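Local coordinates for protein LST4 (Kluyveromyces lactis, PDB 4ZY8) that probably takes part, as a whole protein, in amino acid uptake and Golgi-to-plasma-membrane protein trafficking, and is represented here by its longin domain, at residues R84-N89 with Q123-L128; L132-T137 with C149-A154; F11-S16 with Q157-K162. One frame throughout, in Å; residues are numbered along the deposited sequence.

Interaction 1 of 3, residues R84-N89 with Q123-L128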
loop_
_atom_site.group_PDB
_atom_site.type_symbol
_atom_site.label_atom_id
_atom_site.label_comp_id
_atom_site.label_asym_id
_atom_site.label_seq_id
_atom_site.Cartn_x
_atom_site.Cartn_y
_atom_site.Cartn_z
ATOM N N ARG A 84 -4.259 0.166 0.003
ATOM C CA ARG A 84 -4.995 -0.399 1.127
ATOM C C ARG A 84 -4.660 0.417 2.363
ATOM O O ARG A 84 -3.494 0.496 2.757
ATOM C CB ARG A 84 -4.622 -1.868 1.340
ATOM C CG ARG A 84 -4.971 -2.463 2.723
ATOM C CD ARG A 84 -6.485 -2.600 2.960
ATOM N NE ARG A 84 -7.163 -3.348 1.884
ATOM C CZ ARG A 84 -7.452 -4.647 1.894
ATOM N NH1 ARG A 84 -7.125 -5.419 2.930
ATOM N NH2 ARG A 84 -8.079 -5.176 0.846
ATOM N N ILE A 85 -5.662 1.007 3.000
ATOM C CA ILE A 85 -5.374 1.800 4.182
ATOM C C ILE A 85 -6.219 1.231 5.330
ATOM O O ILE A 85 -7.354 0.846 5.126
ATOM C CB ILE A 85 -5.625 3.311 3.907
ATOM C CG1 ILE A 85 -5.101 4.197 5.027
ATOM C CG2 ILE A 85 -7.081 3.605 3.554
ATOM C CD1 ILE A 85 -4.934 5.632 4.567
ATOM N N PHE A 86 -5.622 1.071 6.504
ATOM C CA PHE A 86 -6.300 0.437 7.635
ATOM C C PHE A 86 -5.813 0.990 8.959
ATOM O O PHE A 86 -4.763 1.625 9.022
ATOM C CB PHE A 86 -6.107 -1.083 7.620
ATOM C CG PHE A 86 -4.663 -1.517 7.596
ATOM C CD1 PHE A 86 -3.975 -1.596 6.399
ATOM C CD2 PHE A 86 -4.014 -1.877 8.766
ATOM C CE1 PHE A 86 -2.641 -1.995 6.365
ATOM C CE2 PHE A 86 -2.686 -2.281 8.746
ATOM C CZ PHE A 86 -1.998 -2.337 7.533
ATOM N N TYR A 87 -6.555 0.720 10.012
ATOM C CA TYR A 87 -6.219 1.158 11.346
ATOM C C TYR A 87 -5.594 0.044 12.171
ATOM O O TYR A 87 -5.927 -1.095 11.994
ATOM C CB TYR A 87 -7.474 1.664 12.044
ATOM C CG TYR A 87 -8.060 2.899 11.438
ATOM C CD1 TYR A 87 -8.959 2.821 10.409
ATOM C CD2 TYR A 87 -7.710 4.145 11.896
ATOM C CE1 TYR A 87 -9.480 3.938 9.846
ATOM C CE2 TYR A 87 -8.236 5.275 11.343
ATOM C CZ TYR A 87 -9.124 5.166 10.314
ATOM O OH TYR A 87 -9.655 6.275 9.759
ATOM N N LEU A 88 -4.728 0.382 13.111
ATOM C CA LEU A 88 -4.130 -0.631 13.959
ATOM C C LEU A 88 -5.168 -1.402 14.710
ATOM O O LEU A 88 -5.056 -2.573 14.875
ATOM C CB LEU A 88 -3.116 -0.044 14.920
ATOM C CG LEU A 88 -2.786 -0.861 16.179
ATOM C CD1 LEU A 88 -2.590 -2.343 15.958
ATOM C CD2 LEU A 88 -1.653 -0.280 16.986
ATOM N N ASN A 89 -6.174 -0.717 15.189
ATOM C CA ASN A 89 -7.239 -1.354 15.924
ATOM C C ASN A 89 -8.423 -0.409 16.063
ATOM O O ASN A 89 -8.393 0.710 15.553
ATOM C CB ASN A 89 -6.741 -1.801 17.308
ATOM C CG ASN A 89 -6.062 -0.679 18.083
ATOM O OD1 ASN A 89 -6.692 0.327 18.400
ATOM N ND2 ASN A 89 -4.774 -0.857 18.406
ATOM N N GLN A 123 -3.994 -10.361 3.370
ATOM C CA GLN A 123 -2.894 -11.083 4.018
ATOM C C GLN A 123 -1.796 -10.075 4.416
ATOM O O GLN A 123 -1.280 -10.128 5.529
ATOM C CB GLN A 123 -2.288 -12.149 3.090
ATOM C CG GLN A 123 -3.283 -13.092 2.406
ATOM C CD GLN A 123 -2.567 -14.174 1.578
ATOM O OE1 GLN A 123 -1.426 -13.988 1.139
ATOM N NE2 GLN A 123 -3.267 -15.249 1.289
ATOM N N CYS A 124 -1.477 -9.142 3.517
ATOM C CA CYS A 124 -0.460 -8.103 3.827
ATOM C C CYS A 124 -0.846 -7.275 5.052
ATOM O O CYS A 124 -0.007 -7.002 5.929
ATOM C CB CYS A 124 -0.251 -7.182 2.631
ATOM S SG CYS A 124 0.486 -8.034 1.187
ATOM N N GLU A 125 -2.115 -6.876 5.105
ATOM C CA GLU A 125 -2.655 -6.158 6.255
ATOM C C GLU A 125 -2.533 -7.007 7.530
ATOM O O GLU A 125 -2.058 -6.504 8.537
ATOM C CB GLU A 125 -4.117 -5.736 6.005
ATOM C CG GLU A 125 -4.811 -5.120 7.213
ATOM C CD GLU A 125 -6.278 -4.758 6.931
ATOM O OE1 GLU A 125 -6.608 -4.424 5.774
ATOM O OE2 GLU A 125 -7.100 -4.828 7.871
ATOM N N ASN A 126 -2.937 -8.284 7.495
ATOM C CA ASN A 126 -2.748 -9.183 8.655
ATOM C C ASN A 126 -1.299 -9.261 9.123
ATOM O O ASN A 126 -1.024 -9.373 10.317
ATOM C CB ASN A 126 -3.145 -10.651 8.348
ATOM C CG ASN A 126 -4.632 -10.830 8.108
ATOM O OD1 ASN A 126 -5.445 -10.016 8.548
ATOM N ND2 ASN A 126 -4.996 -11.946 7.455
ATOM N N THR A 127 -0.376 -9.258 8.164
ATOM C CA THR A 127 1.042 -9.452 8.478
ATOM C C THR A 127 1.621 -8.260 9.259
ATOM O O THR A 127 2.315 -8.426 10.279
ATOM C CB THR A 127 1.843 -9.699 7.190
ATOM O OG1 THR A 127 1.403 -10.927 6.593
ATOM C CG2 THR A 127 3.351 -9.811 7.493
ATOM N N LEU A 128 1.324 -7.068 8.776
ATOM C CA LEU A 128 1.791 -5.844 9.423
ATOM C C LEU A 128 1.134 -5.673 10.806
ATOM O O LEU A 128 1.774 -5.217 11.754
ATOM C CB LEU A 128 1.518 -4.641 8.536
ATOM C CG LEU A 128 2.283 -4.612 7.204
ATOM C CD1 LEU A 128 1.957 -3.360 6.393
ATOM C CD2 LEU A 128 3.804 -4.767 7.376
#
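E125 lies flat against the ring of F86, and this stack is the tightly packed part of the contact. E125 CG sits almost over the middle of one face of the F86 ring, 3.5 Å from the centroid and 8° off the normal, a CH-pi contact in which the methylene covers the ring centre, with the carboxylate over its CB end. The carboxylate is nearly parallel to the ring, and E125 CD comes within 3.7 Å of F86 CB. With CG anti to the backbone N (chi1 173°) and the chain extended beyond it, E125 runs across the ring from its CZ end toward F86 CB, antiparallel to the phenylalanine side chain.

R84, bent at chi2 and chi3, brings NH1 to within 3.1 Å of E125 OE1, a salt bridge with a hydrogen bond that approaches the anti side of the carboxylate, well out of its plane, the two flat groups standing nearly perpendicular. NE also pairs with D69 and NH1 with D122, so the buried guanidinium is shared among three carboxylates. The looser side lies with E125, which is partly exposed, and with L128, whose CD1 meets the ring edge 4.2 Å from F86 CZ.

Strand 79-87, four residues of which run at 38° to the axis of helix 123-128, receives the long helix 114-134 on one face of the antiparallel sheet, as in the longin fold.

Interaction 2 of 3, residues L132-T137 with C149-A154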
loop_
_atom_site.group_PDB
_atom_site.type_symbol
_atom_site.label_atom_id
_atom_site.label_comp_id
_atom_site.label_asym_id
_atom_site.label_seq_id
_atom_site.Cartn_x
_atom_site.Cartn_y
_atom_site.Cartn_z
ATOM N N LEU A 132 2.835 -5.436 14.816
ATOM C CA LEU A 132 2.474 -4.469 15.850
ATOM C C LEU A 132 2.121 -5.170 17.160
ATOM O O LEU A 132 2.483 -4.696 18.238
ATOM C CB LEU A 132 1.323 -3.587 15.368
ATOM C CG LEU A 132 1.771 -2.745 14.176
ATOM C CD1 LEU A 132 0.647 -1.916 13.634
ATOM C CD2 LEU A 132 2.927 -1.852 14.592
ATOM N N ALA A 133 1.414 -6.294 17.053
ATOM C CA ALA A 133 1.071 -7.148 18.188
ATOM C C ALA A 133 2.309 -7.792 18.819
ATOM O O ALA A 133 2.369 -7.961 20.031
ATOM C CB ALA A 133 0.072 -8.233 17.758
ATOM N N LYS A 134 3.288 -8.140 18.017
ATOM C CA LYS A 134 4.466 -8.771 18.523
ATOM C C LYS A 134 5.140 -7.805 19.429
ATOM O O LYS A 134 5.483 -8.118 20.540
ATOM C CB LYS A 134 5.425 -9.135 17.400
ATOM C CG LYS A 134 6.630 -9.944 17.851
ATOM C CD LYS A 134 7.536 -10.377 16.711
ATOM C CE LYS A 134 8.185 -9.193 16.034
ATOM N NZ LYS A 134 8.827 -9.595 14.767
ATOM N N ASN A 135 5.314 -6.604 18.934
ATOM C CA ASN A 135 6.129 -5.606 19.604
ATOM C C ASN A 135 5.357 -4.653 20.515
ATOM O O ASN A 135 5.931 -3.674 21.002
ATOM C CB ASN A 135 6.888 -4.802 18.556
ATOM C CG ASN A 135 7.878 -5.643 17.778
ATOM O OD1 ASN A 135 9.033 -5.776 18.174
ATOM N ND2 ASN A 135 7.424 -6.245 16.685
ATOM N N ASP A 136 4.069 -4.933 20.726
ATOM C CA ASP A 136 3.227 -4.124 21.612
ATOM C C ASP A 136 3.418 -2.636 21.342
ATOM O O ASP A 136 3.526 -1.821 22.265
ATOM C CB ASP A 136 3.540 -4.441 23.077
ATOM N N THR A 137 3.455 -2.292 20.060
ATOM C CA THR A 137 3.721 -0.928 19.632
ATOM C C THR A 137 2.690 -0.454 18.628
ATOM O O THR A 137 1.912 -1.252 18.097
ATOM C CB THR A 137 5.112 -0.788 19.007
ATOM O OG1 THR A 137 5.262 0.545 18.502
ATOM C CG2 THR A 137 5.268 -1.762 17.851
ATOM N N CYS A 149 13.257 -7.091 9.459
ATOM C CA CYS A 149 11.849 -7.275 9.755
ATOM C C CYS A 149 11.184 -8.213 8.788
ATOM O O CYS A 149 10.894 -7.838 7.701
ATOM C CB CYS A 149 11.152 -5.923 9.736
ATOM S SG CYS A 149 9.411 -5.932 10.136
ATOM N N ILE A 150 10.950 -9.436 9.194
ATOM C CA ILE A 150 10.410 -10.415 8.254
ATOM C C ILE A 150 8.985 -10.058 7.798
ATOM O O ILE A 150 8.605 -10.377 6.674
ATOM C CB ILE A 150 10.449 -11.853 8.825
ATOM C CG1 ILE A 150 9.475 -12.036 9.982
ATOM C CG2 ILE A 150 11.888 -12.209 9.225
ATOM C CD1 ILE A 150 9.274 -13.489 10.359
ATOM N N GLU A 151 8.219 -9.384 8.657
ATOM C CA GLU A 151 6.829 -9.047 8.317
ATOM C C GLU A 151 6.783 -8.063 7.146
ATOM O O GLU A 151 5.977 -8.223 6.239
ATOM C CB GLU A 151 6.082 -8.464 9.528
ATOM C CG GLU A 151 5.779 -9.489 10.627
ATOM C CD GLU A 151 6.921 -9.636 11.633
ATOM O OE1 GLU A 151 8.040 -9.164 11.342
ATOM O OE2 GLU A 151 6.692 -10.189 12.731
ATOM N N VAL A 152 7.663 -7.062 7.142
ATOM C CA VAL A 152 7.733 -6.136 6.017
ATOM C C VAL A 152 8.263 -6.826 4.747
ATOM O O VAL A 152 7.768 -6.580 3.639
ATOM C CB VAL A 152 8.617 -4.908 6.341
ATOM C CG1 VAL A 152 8.825 -4.050 5.098
ATOM C CG2 VAL A 152 7.978 -4.083 7.445
ATOM N N ALA A 153 9.282 -7.672 4.900
ATOM C CA ALA A 153 9.797 -8.408 3.761
ATOM C C ALA A 153 8.725 -9.337 3.172
ATOM O O ALA A 153 8.650 -9.501 1.950
ATOM C CB ALA A 153 11.025 -9.215 4.148
ATOM N N ALA A 154 7.912 -9.951 4.031
ATOM C CA ALA A 154 6.848 -10.839 3.560
ATOM C C ALA A 154 5.847 -10.078 2.670
ATOM O O ALA A 154 5.359 -10.624 1.673
ATOM C CB ALA A 154 6.122 -11.486 4.739
#
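The carboxylate of E151 is the flat group here, and K134 NZ meets it at the side where its two oxygens lie together. K134 NZ is 3.0 Å from E151 OE2 and uses the syn lone pair of that oxygen, while E151 OE1 stands farther off, 3.5 Å from K134 NZ. The result is a salt bridge carried by one hydrogen bond, with the second oxygen close enough to add to the attraction.

Each side chain bends once to get there. K134 leaves its helix with CG anti to the backbone N (chi1 -174°) and turns at chi3, whereas E151 folds at chi2. Around this single ion pair the two segments hardly touch, burying only 70 Å² between them. K134 belongs to the last turn of helix 114-134, and E151 to the first turn of helix 150-166, whose N-cap C149 accepts a weak bond at SG from V152 N. E151 also packs on T127 and Y131 of the neighbouring helix.

The pair links the end of helix 114-134 to the start of helix 150-166, and because K134 is exposed and E151 partly so, water would probably weaken the attraction between the two charges.

Interaction 3 of 3, residues F11-S16 with Q157-K162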
loop_
_atom_site.group_PDB
_atom_site.type_symbol
_atom_site.label_atom_id
_atom_site.label_comp_id
_atom_site.label_asym_id
_atom_site.label_seq_id
_atom_site.Cartn_x
_atom_site.Cartn_y
_atom_site.Cartn_z
ATOM N N PHE A 11 6.821 -1.660 -10.958
ATOM C CA PHE A 11 5.981 -1.215 -9.858
ATOM C C PHE A 11 6.758 -0.480 -8.775
ATOM O O PHE A 11 7.940 -0.630 -8.636
ATOM C CB PHE A 11 5.182 -2.368 -9.241
ATOM C CG PHE A 11 5.988 -3.287 -8.400
ATOM C CD1 PHE A 11 6.729 -4.260 -8.966
ATOM C CD2 PHE A 11 6.006 -3.163 -7.049
ATOM C CE1 PHE A 11 7.473 -5.101 -8.204
ATOM C CE2 PHE A 11 6.741 -4.006 -6.275
ATOM C CZ PHE A 11 7.490 -4.968 -6.853
ATOM N N ARG A 12 6.053 0.312 -8.000
ATOM C CA ARG A 12 6.640 0.921 -6.825
ATOM C C ARG A 12 5.746 0.646 -5.618
ATOM O O ARG A 12 4.561 0.992 -5.616
ATOM C CB ARG A 12 6.831 2.423 -7.041
ATOM C CG ARG A 12 7.429 3.162 -5.856
ATOM C CD ARG A 12 7.584 4.660 -6.152
ATOM N NE ARG A 12 8.158 5.376 -5.010
ATOM C CZ ARG A 12 8.266 6.700 -4.931
ATOM N NH1 ARG A 12 7.829 7.463 -5.920
ATOM N NH2 ARG A 12 8.804 7.263 -3.856
ATOM N N LEU A 13 6.321 0.034 -4.591
ATOM C CA LEU A 13 5.566 -0.310 -3.395
ATOM C C LEU A 13 5.957 0.615 -2.249
ATOM O O LEU A 13 7.135 0.688 -1.874
ATOM C CB LEU A 13 5.821 -1.775 -3.004
ATOM C CG LEU A 13 5.225 -2.274 -1.684
ATOM C CD1 LEU A 13 3.678 -2.285 -1.737
ATOM C CD2 LEU A 13 5.767 -3.647 -1.293
ATOM N N ILE A 14 5.006 1.328 -1.694
ATOM C CA ILE A 14 5.225 2.126 -0.523
ATOM C C ILE A 14 4.416 1.662 0.670
ATOM O O ILE A 14 3.239 1.595 0.596
ATOM C CB ILE A 14 4.863 3.570 -0.805
ATOM C CG1 ILE A 14 5.635 4.051 -1.994
ATOM C CG2 ILE A 14 5.199 4.445 0.362
ATOM C CD1 ILE A 14 4.729 4.514 -3.086
ATOM N N ILE A 15 5.070 1.363 1.776
ATOM C CA ILE A 15 4.364 1.113 3.022
ATOM C C ILE A 15 4.611 2.342 3.877
ATOM O O ILE A 15 5.758 2.701 4.118
ATOM C CB ILE A 15 4.855 -0.165 3.723
ATOM C CG1 ILE A 15 4.663 -1.383 2.809
ATOM C CG2 ILE A 15 4.136 -0.358 5.058
ATOM C CD1 ILE A 15 5.283 -2.650 3.371
ATOM N N SER A 16 3.541 3.003 4.309
ATOM C CA SER A 16 3.685 4.210 5.113
ATOM C C SER A 16 2.644 4.240 6.208
ATOM O O SER A 16 1.666 3.467 6.167
ATOM C CB SER A 16 3.573 5.460 4.243
ATOM O OG SER A 16 2.352 5.496 3.507
ATOM N N GLN A 157 7.402 -9.469 -0.684
ATOM C CA GLN A 157 7.418 -10.703 -1.394
ATOM C C GLN A 157 6.060 -11.089 -1.964
ATOM O O GLN A 157 5.965 -11.577 -3.035
ATOM C CB GLN A 157 7.996 -11.796 -0.552
ATOM C CG GLN A 157 8.297 -13.031 -1.338
ATOM C CD GLN A 157 8.827 -14.148 -0.482
ATOM O OE1 GLN A 157 9.730 -13.950 0.307
ATOM N NE2 GLN A 157 8.265 -15.311 -0.632
ATOM N N THR A 158 5.008 -10.803 -1.240
ATOM C CA THR A 158 3.654 -11.022 -1.763
ATOM C C THR A 158 3.387 -10.180 -3.010
ATOM O O THR A 158 2.717 -10.641 -3.934
ATOM C CB THR A 158 2.581 -10.748 -0.667
ATOM O OG1 THR A 158 2.618 -11.837 0.260
ATOM C CG2 THR A 158 1.182 -10.728 -1.258
ATOM N N PHE A 159 3.901 -8.951 -3.052
ATOM C CA PHE A 159 3.782 -8.138 -4.261
ATOM C C PHE A 159 4.628 -8.696 -5.412
ATOM O O PHE A 159 4.169 -8.776 -6.547
ATOM C CB PHE A 159 4.167 -6.679 -3.963
ATOM C CG PHE A 159 3.009 -5.860 -3.476
ATOM C CD1 PHE A 159 2.300 -5.043 -4.358
ATOM C CD2 PHE A 159 2.586 -5.951 -2.153
ATOM C CE1 PHE A 159 1.206 -4.283 -3.918
ATOM C CE2 PHE A 159 1.472 -5.191 -1.695
ATOM C CZ PHE A 159 0.806 -4.350 -2.591
ATOM N N GLN A 160 5.860 -9.085 -5.107
ATOM C CA GLN A 160 6.781 -9.589 -6.126
ATOM C C GLN A 160 6.305 -10.899 -6.730
ATOM O O GLN A 160 6.380 -11.099 -7.934
ATOM C CB GLN A 160 8.154 -9.794 -5.505
ATOM C CG GLN A 160 8.891 -8.488 -5.233
ATOM C CD GLN A 160 10.081 -8.695 -4.308
ATOM O OE1 GLN A 160 10.050 -9.565 -3.430
ATOM N NE2 GLN A 160 11.136 -7.907 -4.505
ATOM N N ARG A 161 5.787 -11.775 -5.880
ATOM C CA ARG A 161 5.462 -13.136 -6.305
ATOM C C ARG A 161 3.993 -13.362 -6.655
ATOM O O ARG A 161 3.692 -14.200 -7.502
ATOM C CB ARG A 161 5.870 -14.124 -5.204
ATOM N N LYS A 162 3.094 -12.595 -6.088
ATOM C CA LYS A 162 1.689 -12.815 -6.317
ATOM C C LYS A 162 0.953 -11.681 -6.977
ATOM O O LYS A 162 0.358 -11.860 -7.984
ATOM C CB LYS A 162 1.004 -13.171 -5.033
ATOM C CG LYS A 162 1.465 -14.475 -4.452
ATOM C CD LYS A 162 1.266 -14.450 -2.977
#
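L13 and F159 meet at about a right angle, the leucine methyl pointing into the face of the ring, in the core of a longin fold where helix 150-166 packs on the central strands of an antiparallel sheet. L13 CD1 stands 3.6 Å from the centroid of the F159 ring and 10° off its normal, a CH-pi contact over the centre of the face. The other methyl, L13 CD2, is displaced toward the root of the ring, 4.0 Å from F159 CD2, so both branches of the leucine serve the same surface. The fork comes from strand 12-17 with CG anti to the backbone N (chi1 174°), which carries the methyls out toward the helix.

F11, two residues earlier and pointing the same way, makes a different kind of approach. The far end of its ring reaches F159 and the residue after it: F11 CE2 is 4.4 Å from F159 CB, an apolar contact at an oblique slant. At the edge of that ring, near its plane, lies the aliphatic part of Q160. The two side chains cross almost perpendicularly, and the amide plane of Q160 is turned 85° from the ring. Q160 is exposed, and marks the outer margin of a contact whose other three residues are buried.

F159 also reaches I98 and C100 of strand 95-103 and L121 of helix 114-134, and is therefore shared by the sheet and both long helices. An alanine here would remove the ring that L13 covers, and would probably open a gap between helix 150-166 and the sheet. At the outer end of the contact, Q160 CG lies 4.1 Å from F11 CZ.

How the interactions relate
Burial sorts the three contacts by chemistry. Interactions 1 and 3 are buried and fix two helices to the same sheet, interaction 1 through helix 114-134 and interaction 3 through helix 150-166; both place an aliphatic carbon over a phenylalanine face, but only interaction 1 adds a salt bridge. Interaction 2, at the surface, consists of a single ion pair between those helices. The three also touch: L128 CD1 of interaction 1 packs 3.9 Å from I15 CG2 of interaction 3, and C124 of the first helix meets T158 and F159 of the second. V152 of interaction 2 reaches L128 and I15, linking the outer contact to the core.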